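Local coordinates for protein probable glycosidase crf1 (PDB 6IBU) that couples chitinase and transglycosylase activity, transferring chitin to 1,6-beta-glucan or to other chitin chains during assembly of the fungal cell wall, at residues S192-K195 / G196-E199; V132-P135 / Q136-H140; N114-K118 / G119-T123. All blocks are in the same frame, centred on the assembly; numbering follows the deposited sequence.

All three contacts are local and lie in the GH16 catalytic domain, a sandwich of antiparallel beta sheets. Interaction 3 comes first along the chain. It turns the chain back just beyond strand 110-116, in the sheet that carries the probable catalytic glutamates. Interaction 2 follows after strand 128-131. It closes the loop that carries the chain from the edge of that sheet to strand 140-146 of the other large sheet. Interaction 1 comes last and starts helix 195-201, after strand 179-187. The contacts run in series, with none nested or crossed. Their nearest atoms stay about 11 to 13 Å apart.

Interaction 1 (S192-K195 / G196-E199); sequences SNPK and GTIE
The first turn of helix 195-201 holds this contact, with Pro194 at the N-cap position and the chitin-binding Thr197 in the turn itself. Pro194 O takes the hydrogen bond from Ile198 N at 3.2 Å. That bond lies in the carbonyl plane and is close to straight, at 163°. Thr197 N also turns to Pro194 O, but its bond is weak. One residue on, Glu199 N bonds to Lys195 O at 3.0 Å. Two carbonyls thus start the helical ladder.

Ile198 folds back on Asn193. Ile198 CG1 stands beside its own backbone N (chi1 -65°), and this brings the end of the branch back over the preceding loop. There Ile198 CD1 lies 3.3 Å from Asn193 O. Ile198 CG1 is 4.1 Å from Asn193 CB. Thr197 presents two branches. Thr197 CG2 meets Asn193 ND2 at 3.9 Å. Thr197 OG1 lies by the proline ring, 3.9 Å from Pro194 CD. The amide of Asn193 is held from elsewhere: ND2 bonds to Gly188 O and, weakly, to Ala187 O.

The short helix sits at the protein surface. Its Thr197 side chain lies about 4 Å from that of Trp186, another chitin-binding residue, on strand 179-187. Asn193 ties the start of the helix to the chain just past the end of that strand.

Interaction 2 (V132-P135 / Q136-H140); sequences VATP and QETFH
Ala133 O receives the NE2 hydrogen of His140 at 2.7 Å, the shortest polar bond of this contact. It closes a compact loop between strands 128-131 and 140-146 of the GH16 beta sandwich, with a type I beta turn from Thr134 to Glu137 inside it. The bond lies in the carbonyl plane, and Ala133 O sits near the plane of the imidazole, at its edge. The N-H...O angle is 156°. At the other ring nitrogen, ND1 bonds to Asp156 OD2. The two bonds hold the ring from both nitrogens and fix its rotation. Both nitrogens thus face oxygen acceptors. This is consistent with a doubly protonated, positively charged ring, which the Asp156 carboxylate would probably stabilise.

Val132 packs over one face of the same ring in a CH-pi contact. Its CG1 is 3.7 Å from the ring centroid of His140, shifted toward the rim. The chi1 of Val132, -171°, puts this branch over the ring.

In the turn, Thr134 O is shared. Glu137 N bonds to it at 2.9 Å and comes from above the carbonyl plane. Thr138 N adds a weak bond. The methyl Thr138 CG2 is also close, 3.2 Å from Thr134 O. The same methyl packs near the Thr134 hydroxyl.

Gln136 runs alongside the Pro135 ring, both pointing the same way. The bend of its chain at chi2 (79°) lays the amide along that ring. Its far end reaches another loop, where NE2 bonds to Asp107 O. Both Pro135 and Gln136 rest on Val103 of strand 98-105. On the side toward the proline, Gln136 OE1 comes 3.4 Å from Pro135 CD.

Interaction 3 (N114-K118 / G119-T123); sequences NYFGK and GDTTT
A type I' beta turn from Gly117 to Asp120 bends the chain back just after strand 110-116. Asp120 N closes it with a hydrogen bond of 2.9 Å to Gly117 O, the donor standing above the carbonyl plane. Lys118 and Gly119 fill the two central positions, both with positive phi. The tight part lies here and along Phe116. Asp120 CB comes within 3.1 Å of Gly117 O. The Phe116 ring meets the returning chain with CD1 and CE1. Asp120 O lies in the ring plane at the edge, 3.5 Å from Phe116 CD1. The methyl Thr121 CG2 is 3.5 Å from Phe116 CE1, and the two side chains meet at a slant.

The loose part is Thr122 and Thr123, which are poorly ordered and do not reach the strand. The chain is still held there by an Asx turn, in which Asp120 OD1 accepts from Thr122 N at 3.1 Å. The donor comes from above the carboxylate plane. With chi1 at -176°, the carboxylate swings to the side of its own carbonyl carbon, near Thr122 N. The ends of Asp120 and Lys118 point away from the turn but are held. Asp120 OD2 forms a salt bridge with Arg173, and Lys118 NZ bonds to Thr172 O.

The turn sits at the end of strand 110-116, next to strand 98-105. Phe116 pairs by its backbone with Glu98, the probable nucleophile, and its ring touches that glutamate's side chain. Farther on, the chain leads to edge strand 128-131.

Interaction 1 (S192-K195 / G196-E199)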
loop_
_atom_site.group_PDB
_atom_site.type_symbol
_atom_site.label_atom_id
_atom_site.label_comp_id
_atom_site.label_asym_id
_atom_site.label_seq_id
_atom_site.Cartn_x
_atom_site.Cartn_y
_atom_site.Cartn_z
ATOM N N SER A 192 10.417 -19.043 7.700
ATOM C CA SER A 192 11.182 -18.196 8.645
ATOM C C SER A 192 10.287 -17.136 9.298
ATOM O O SER A 192 10.783 -16.434 10.181
ATOM C CB SER A 192 12.365 -17.577 7.963
ATOM O OG SER A 192 12.058 -16.273 7.505
ATOM N N ASN A 193 9.028 -16.994 8.901
ATOM C CA ASN A 193 8.145 -15.952 9.484
ATOM C C ASN A 193 7.550 -16.468 10.789
ATOM O O ASN A 193 7.464 -17.676 11.002
ATOM C CB ASN A 193 7.040 -15.539 8.518
ATOM C CG ASN A 193 7.534 -14.722 7.346
ATOM O OD1 ASN A 193 8.681 -14.284 7.314
ATOM N ND2 ASN A 193 6.663 -14.517 6.374
ATOM N N PRO A 194 7.080 -15.569 11.681
ATOM C CA PRO A 194 6.324 -15.984 12.856
ATOM C C PRO A 194 5.109 -16.832 12.447
ATOM O O PRO A 194 4.542 -16.549 11.421
ATOM C CB PRO A 194 5.844 -14.671 13.497
ATOM C CG PRO A 194 6.739 -13.588 12.919
ATOM C CD PRO A 194 7.218 -14.108 11.584
ATOM N N LYS A 195 4.729 -17.799 13.287
ATOM C CA LYS A 195 3.531 -18.662 13.120
ATOM C C LYS A 195 2.310 -17.787 12.806
ATOM O O LYS A 195 1.542 -18.162 11.917
ATOM C CB LYS A 195 3.255 -19.485 14.384
ATOM C CG LYS A 195 4.351 -20.466 14.796
ATOM C CD LYS A 195 4.033 -21.247 16.070
ATOM C CE LYS A 195 3.741 -20.361 17.270
ATOM N NZ LYS A 195 3.467 -21.156 18.488
ATOM N N GLY A 196 2.150 -16.665 13.514
ATOM C CA GLY A 196 1.010 -15.749 13.371
ATOM C C GLY A 196 0.915 -15.182 11.965
ATOM O O GLY A 196 -0.213 -15.076 11.465
ATOM N N THR A 197 2.047 -14.838 11.343
ATOM C CA THR A 197 2.094 -14.292 9.963
ATOM C C THR A 197 1.699 -15.396 8.990
ATOM O O THR A 197 0.893 -15.137 8.086
ATOM C CB THR A 197 3.465 -13.717 9.606
ATOM O OG1 THR A 197 3.774 -12.688 10.543
ATOM C CG2 THR A 197 3.517 -13.157 8.198
ATOM N N ILE A 198 2.237 -16.592 9.175
ATOM C CA ILE A 198 1.977 -17.736 8.265
ATOM C C ILE A 198 0.482 -18.063 8.297
ATOM O O ILE A 198 -0.080 -18.202 7.205
ATOM C CB ILE A 198 2.884 -18.925 8.623
ATOM C CG1 ILE A 198 4.352 -18.566 8.377
ATOM C CG2 ILE A 198 2.472 -20.148 7.844
ATOM C CD1 ILE A 198 5.349 -19.355 9.191
ATOM N N GLU A 199 -0.128 -18.138 9.484
ATOM C CA GLU A 199 -1.589 -18.415 9.670
ATOM C C GLU A 199 -2.387 -17.317 8.958
ATOM O O GLU A 199 -3.386 -17.619 8.279
ATOM C CB GLU A 199 -1.967 -18.566 11.154
ATOM C CG GLU A 199 -3.266 -17.862 11.620
ATOM C CD GLU A 199 -4.626 -18.210 11.004
ATOM O OE1 GLU A 199 -4.884 -19.419 10.766
ATOM O OE2 GLU A 199 -5.458 -17.264 10.788
#

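Interaction 2 (V132-P135 / Q136-H140)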
loop_
_atom_site.group_PDB
_atom_site.type_symbol
_atom_site.label_atom_id
_atom_site.label_comp_id
_atom_site.label_asym_id
_atom_site.label_seq_id
_atom_site.Cartn_x
_atom_site.Cartn_y
_atom_site.Cartn_z
ATOM N N VAL A 132 -14.338 -10.190 -2.753
ATOM C CA VAL A 132 -13.866 -9.791 -4.111
ATOM C C VAL A 132 -13.820 -11.054 -4.979
ATOM O O VAL A 132 -13.413 -12.121 -4.493
ATOM C CB VAL A 132 -12.487 -9.113 -4.038
ATOM C CG1 VAL A 132 -12.085 -8.497 -5.371
ATOM C CG2 VAL A 132 -12.437 -8.066 -2.956
ATOM N N ALA A 133 -14.224 -10.954 -6.233
ATOM C CA ALA A 133 -14.312 -12.127 -7.126
ATOM C C ALA A 133 -12.904 -12.438 -7.610
ATOM O O ALA A 133 -12.290 -11.571 -8.218
ATOM C CB ALA A 133 -15.258 -11.853 -8.265
ATOM N N THR A 134 -12.404 -13.618 -7.269
ATOM C CA THR A 134 -11.143 -14.192 -7.790
ATOM C C THR A 134 -10.093 -13.103 -8.013
ATOM O O THR A 134 -9.664 -12.902 -9.147
ATOM C CB THR A 134 -11.413 -15.010 -9.065
ATOM O OG1 THR A 134 -11.924 -14.147 -10.090
ATOM C CG2 THR A 134 -12.358 -16.173 -8.829
ATOM N N PRO A 135 -9.569 -12.453 -6.948
ATOM C CA PRO A 135 -8.565 -11.407 -7.112
ATOM C C PRO A 135 -7.252 -11.892 -7.742
ATOM O O PRO A 135 -6.596 -11.087 -8.329
ATOM C CB PRO A 135 -8.325 -10.878 -5.696
ATOM C CG PRO A 135 -8.810 -11.960 -4.780
ATOM C CD PRO A 135 -9.902 -12.698 -5.536
ATOM N N GLN A 136 -6.946 -13.185 -7.692
ATOM C CA GLN A 136 -5.737 -13.782 -8.321
ATOM C C GLN A 136 -5.995 -14.052 -9.811
ATOM O O GLN A 136 -5.050 -14.295 -10.503
ATOM C CB GLN A 136 -5.365 -15.106 -7.653
ATOM C CG GLN A 136 -5.237 -15.031 -6.146
ATOM C CD GLN A 136 -6.521 -15.036 -5.348
ATOM O OE1 GLN A 136 -7.610 -15.229 -5.876
ATOM N NE2 GLN A 136 -6.390 -14.783 -4.052
ATOM N N GLU A 137 -7.224 -14.030 -10.301
ATOM C CA GLU A 137 -7.482 -14.529 -11.670
ATOM C C GLU A 137 -7.954 -13.403 -12.566
ATOM O O GLU A 137 -7.986 -13.554 -13.774
ATOM C CB GLU A 137 -8.463 -15.699 -11.623
ATOM C CG GLU A 137 -7.926 -16.962 -12.304
ATOM C CD GLU A 137 -7.674 -18.211 -11.451
ATOM O OE1 GLU A 137 -7.907 -18.165 -10.210
ATOM O OE2 GLU A 137 -7.258 -19.256 -12.041
ATOM N N THR A 138 -8.202 -12.264 -11.997
ATOM C CA THR A 138 -8.744 -11.170 -12.817
ATOM C C THR A 138 -8.222 -9.854 -12.261
ATOM O O THR A 138 -7.911 -9.857 -11.113
ATOM C CB THR A 138 -10.255 -11.158 -12.689
ATOM O OG1 THR A 138 -10.797 -10.212 -13.605
ATOM C CG2 THR A 138 -10.657 -10.759 -11.297
ATOM N N PHE A 139 -8.129 -8.762 -13.019
ATOM C CA PHE A 139 -7.750 -7.406 -12.520
ATOM C C PHE A 139 -8.953 -6.782 -11.818
ATOM O O PHE A 139 -10.082 -7.027 -12.235
ATOM C CB PHE A 139 -7.274 -6.537 -13.679
ATOM C CG PHE A 139 -5.861 -6.875 -14.058
ATOM C CD1 PHE A 139 -4.818 -6.276 -13.383
ATOM C CD2 PHE A 139 -5.583 -7.834 -15.021
ATOM C CE1 PHE A 139 -3.509 -6.578 -13.704
ATOM C CE2 PHE A 139 -4.269 -8.135 -15.345
ATOM C CZ PHE A 139 -3.236 -7.504 -14.690
ATOM N N HIS A 140 -8.698 -6.011 -10.764
ATOM C CA HIS A 140 -9.698 -5.158 -10.089
ATOM C C HIS A 140 -9.059 -3.797 -9.900
ATOM O O HIS A 140 -7.839 -3.710 -9.898
ATOM C CB HIS A 140 -10.120 -5.751 -8.740
ATOM C CG HIS A 140 -10.943 -6.982 -8.870
ATOM N ND1 HIS A 140 -12.255 -6.934 -9.271
ATOM C CD2 HIS A 140 -10.637 -8.283 -8.675
ATOM C CE1 HIS A 140 -12.728 -8.167 -9.313
ATOM N NE2 HIS A 140 -11.753 -9.009 -8.962
#

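Interaction 3 (N114-K118 / G119-T123)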
loop_
_atom_site.group_PDB
_atom_site.type_symbol
_atom_site.label_atom_id
_atom_site.label_comp_id
_atom_site.label_asym_id
_atom_site.label_seq_id
_atom_site.Cartn_x
_atom_site.Cartn_y
_atom_site.Cartn_z
ATOM N N ASN A 114 -6.830 -2.592 5.680
ATOM C CA ASN A 114 -6.115 -2.349 6.945
ATOM C C ASN A 114 -5.639 -0.912 7.054
ATOM O O ASN A 114 -5.473 -0.240 6.036
ATOM C CB ASN A 114 -4.908 -3.256 7.045
ATOM C CG ASN A 114 -4.937 -4.016 8.340
ATOM O OD1 ASN A 114 -4.859 -3.433 9.416
ATOM N ND2 ASN A 114 -5.112 -5.319 8.223
ATOM N N TYR A 115 -5.390 -0.480 8.273
ATOM C CA TYR A 115 -4.752 0.826 8.521
ATOM C C TYR A 115 -4.033 0.735 9.858
ATOM O O TYR A 115 -4.392 -0.119 10.680
ATOM C CB TYR A 115 -5.788 1.945 8.465
ATOM C CG TYR A 115 -6.544 2.137 9.751
ATOM C CD1 TYR A 115 -7.653 1.367 10.053
ATOM C CD2 TYR A 115 -6.107 3.060 10.678
ATOM C CE1 TYR A 115 -8.328 1.536 11.246
ATOM C CE2 TYR A 115 -6.779 3.257 11.872
ATOM C CZ TYR A 115 -7.895 2.496 12.146
ATOM O OH TYR A 115 -8.543 2.670 13.319
ATOM N N PHE A 116 -3.011 1.572 10.002
ATOM C CA PHE A 116 -2.276 1.859 11.255
ATOM C C PHE A 116 -2.217 3.377 11.384
ATOM O O PHE A 116 -2.093 4.070 10.363
ATOM C CB PHE A 116 -0.871 1.251 11.220
ATOM C CG PHE A 116 -0.901 -0.246 11.074
ATOM C CD1 PHE A 116 -1.100 -1.048 12.185
ATOM C CD2 PHE A 116 -0.821 -0.854 9.828
ATOM C CE1 PHE A 116 -1.107 -2.431 12.068
ATOM C CE2 PHE A 116 -0.903 -2.232 9.706
ATOM C CZ PHE A 116 -1.036 -3.021 10.825
ATOM N N GLY A 117 -2.347 3.862 12.611
ATOM C CA GLY A 117 -1.969 5.228 13.007
ATOM C C GLY A 117 -0.637 5.193 13.719
ATOM O O GLY A 117 -0.521 4.466 14.701
ATOM N N LYS A 118 0.352 5.923 13.215
ATOM C CA LYS A 118 1.635 6.188 13.929
ATOM C C LYS A 118 2.301 4.877 14.357
ATOM O O LYS A 118 2.930 4.868 15.439
ATOM C CB LYS A 118 1.401 7.071 15.157
ATOM C CG LYS A 118 0.713 8.379 14.833
ATOM C CD LYS A 118 0.591 9.290 16.002
ATOM C CE LYS A 118 0.124 10.671 15.607
ATOM N NZ LYS A 118 -1.325 10.721 15.298
ATOM N N GLY A 119 2.191 3.827 13.542
ATOM C CA GLY A 119 2.908 2.557 13.756
ATOM C C GLY A 119 2.322 1.774 14.912
ATOM O O GLY A 119 2.965 0.816 15.363
ATOM N N ASP A 120 1.130 2.155 15.366
ATOM C CA ASP A 120 0.461 1.561 16.540
ATOM C C ASP A 120 -0.234 0.273 16.106
ATOM O O ASP A 120 -1.226 0.362 15.419
ATOM C CB ASP A 120 -0.513 2.571 17.124
ATOM C CG ASP A 120 -1.171 2.073 18.383
ATOM O OD1 ASP A 120 -0.817 0.986 18.791
ATOM O OD2 ASP A 120 -2.007 2.792 18.940
ATOM N N THR A 121 0.275 -0.889 16.505
ATOM C CA THR A 121 -0.297 -2.210 16.135
ATOM C C THR A 121 -0.966 -2.854 17.343
ATOM O O THR A 121 -1.237 -4.060 17.293
ATOM C CB THR A 121 0.776 -3.171 15.614
ATOM O OG1 THR A 121 1.651 -3.454 16.710
ATOM C CG2 THR A 121 1.522 -2.622 14.420
ATOM N N THR A 122 -1.257 -2.056 18.360
ATOM C CA THR A 122 -1.759 -2.510 19.679
ATOM C C THR A 122 -3.038 -3.355 19.558
ATOM O O THR A 122 -2.997 -4.483 20.068
ATOM C CB THR A 122 -1.930 -1.319 20.623
ATOM O OG1 THR A 122 -1.845 -1.906 21.916
ATOM C CG2 THR A 122 -3.210 -0.532 20.424
ATOM N N THR A 123 -4.132 -2.848 18.972
ATOM C CA THR A 123 -5.386 -3.631 18.773
ATOM C C THR A 123 -5.308 -4.303 17.393
ATOM O O THR A 123 -4.252 -4.189 16.741
ATOM C CB THR A 123 -6.648 -2.771 18.945
#